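Local coordinates for iota-carrageenase (Alteromonas sp., PDB 1H80), which hydrolyses the beta-1,4 linkages within iota-carrageenan, a sulfated galactan of red algal cell walls, with inversion of the anomeric configuration, at residues 211-216 / 245-250. Numbering follows the deposited sequence. Where two conformers were deposited one is given.
Sequences GGIALR and GLAAVM
Segments 211-216 and 245-250 run parallel, with Ile213 paired to Ala247, Leu215 to Val249 and Arg216 to Met250, and both segments turn a corner, at 214-215 and 248-249. Leu246 N donates to Gly212 O at 2.9 Å. A weak bond joins Ala214 N to Ala247 O. Past it, Leu215 N donates to Ala248 O at 2.9 Å, and Met250 N returns a bond to Leu215 O at 3.1 Å. The matching corners are those of successive coils of a right-handed parallel beta-helix, the fold of this enzyme. Strand 216-218 leaves one corner and strand 250-252 the other, side by side in the next sheet. Ala214, Leu215, Ala248 and Val249 touch residues of strand 231-243.

Ile213 packs against both Leu246 and Met250. Its CG1 lies beside the backbone N (chi1 -64°) and packs on Leu246 CB at 3.7 Å. The extended branch then carries CD1 to Met250 CB at 3.6 Å, the two side chains crossing at about a right angle. The same CD1 sits 3.4 Å above the guanidinium plane of Arg216, toward its rim. Replacing Ile213 by an alanine would probably open a gap between Leu246 and Met250 and remove the methyl that now lies over the rim of the guanidinium. In one of its two conformers Met250 is bent at chi2 and chi3, and its CE approaches Arg216 NH1; this contact is doubtful. The buried guanidinium is held by Tyr191 O at NH2 and by a salt bridge from NH1 to Glu218.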
# COMPACT_ATOMS: atom_id res chain seq x y z
N GLY A 211 0.14 1.80 11.00
CA GLY A 211 -1.04 0.97 10.86
C GLY A 211 -1.01 0.33 9.48
O GLY A 211 -0.41 0.88 8.55
N GLY A 212 -1.63 -0.83 9.33
CA GLY A 212 -1.66 -1.50 8.04
C GLY A 212 -0.28 -1.86 7.51
O GLY A 212 0.60 -2.26 8.26
N ILE A 213 -0.11 -1.72 6.20
CA ILE A 213 1.16 -2.04 5.55
C ILE A 213 1.61 -0.86 4.68
O ILE A 213 0.81 -0.29 3.94
CB ILE A 213 1.02 -3.30 4.69
CG1 ILE A 213 0.69 -4.48 5.60
CG2 ILE A 213 2.29 -3.57 3.90
CD1 ILE A 213 0.41 -5.74 4.88
N ALA A 214 2.88 -0.50 4.79
CA ALA A 214 3.40 0.63 4.01
C ALA A 214 3.45 0.33 2.52
O ALA A 214 2.92 1.08 1.70
CB ALA A 214 4.78 1.03 4.52
N LEU A 215 4.12 -0.76 2.16
CA LEU A 215 4.24 -1.16 0.76
C LEU A 215 3.60 -2.53 0.64
O LEU A 215 4.24 -3.56 0.86
CB LEU A 215 5.70 -1.21 0.34
CG LEU A 215 5.95 -1.61 -1.12
CD1 LEU A 215 5.16 -0.70 -2.07
CD2 LEU A 215 7.44 -1.52 -1.40
N ARG A 216 2.32 -2.53 0.28
CA ARG A 216 1.54 -3.75 0.16
C ARG A 216 1.51 -4.25 -1.28
O ARG A 216 0.69 -3.82 -2.08
CB ARG A 216 0.12 -3.47 0.65
CG ARG A 216 -0.79 -4.67 0.72
CD ARG A 216 -2.21 -4.22 1.01
NE ARG A 216 -2.38 -3.76 2.38
CZ ARG A 216 -2.65 -4.56 3.41
NH1 ARG A 216 -2.78 -5.86 3.21
NH2 ARG A 216 -2.79 -4.06 4.63
N GLY A 245 1.73 -1.41 13.01
CA GLY A 245 0.96 -2.01 11.94
C GLY A 245 1.27 -3.48 11.72
O GLY A 245 1.78 -4.16 12.61
N LEU A 246 0.94 -3.97 10.53
CA LEU A 246 1.16 -5.36 10.17
C LEU A 246 2.59 -5.60 9.72
O LEU A 246 3.27 -6.49 10.22
CB LEU A 246 0.20 -5.78 9.06
CG LEU A 246 -1.29 -5.85 9.38
CD1 LEU A 246 -2.06 -6.16 8.11
CD2 LEU A 246 -1.55 -6.92 10.43
N ALA A 247 3.04 -4.80 8.75
CA ALA A 247 4.38 -4.94 8.21
C ALA A 247 4.73 -3.73 7.36
O ALA A 247 3.85 -2.99 6.94
CB ALA A 247 4.47 -6.19 7.35
N ALA A 248 6.02 -3.53 7.13
CA ALA A 248 6.47 -2.41 6.31
C ALA A 248 6.35 -2.83 4.86
O ALA A 248 5.88 -2.07 4.01
CB ALA A 248 7.92 -2.07 6.64
N VAL A 249 6.78 -4.05 4.59
CA VAL A 249 6.74 -4.59 3.24
C VAL A 249 6.06 -5.94 3.23
O VAL A 249 6.37 -6.80 4.05
CB VAL A 249 8.16 -4.75 2.68
CG1 VAL A 249 8.11 -5.37 1.30
CG2 VAL A 249 8.86 -3.40 2.63
N MET A 250 5.13 -6.13 2.31
CA MET A 250 4.43 -7.40 2.22
C MET A 250 4.26 -7.87 0.79
O MET A 250 3.97 -7.08 -0.11
CB MET A 250 3.06 -7.28 2.90
CG MET A 250 2.19 -8.51 2.77
SD MET A 250 1.12 -8.40 1.33
CE MET A 250 -0.46 -8.15 2.15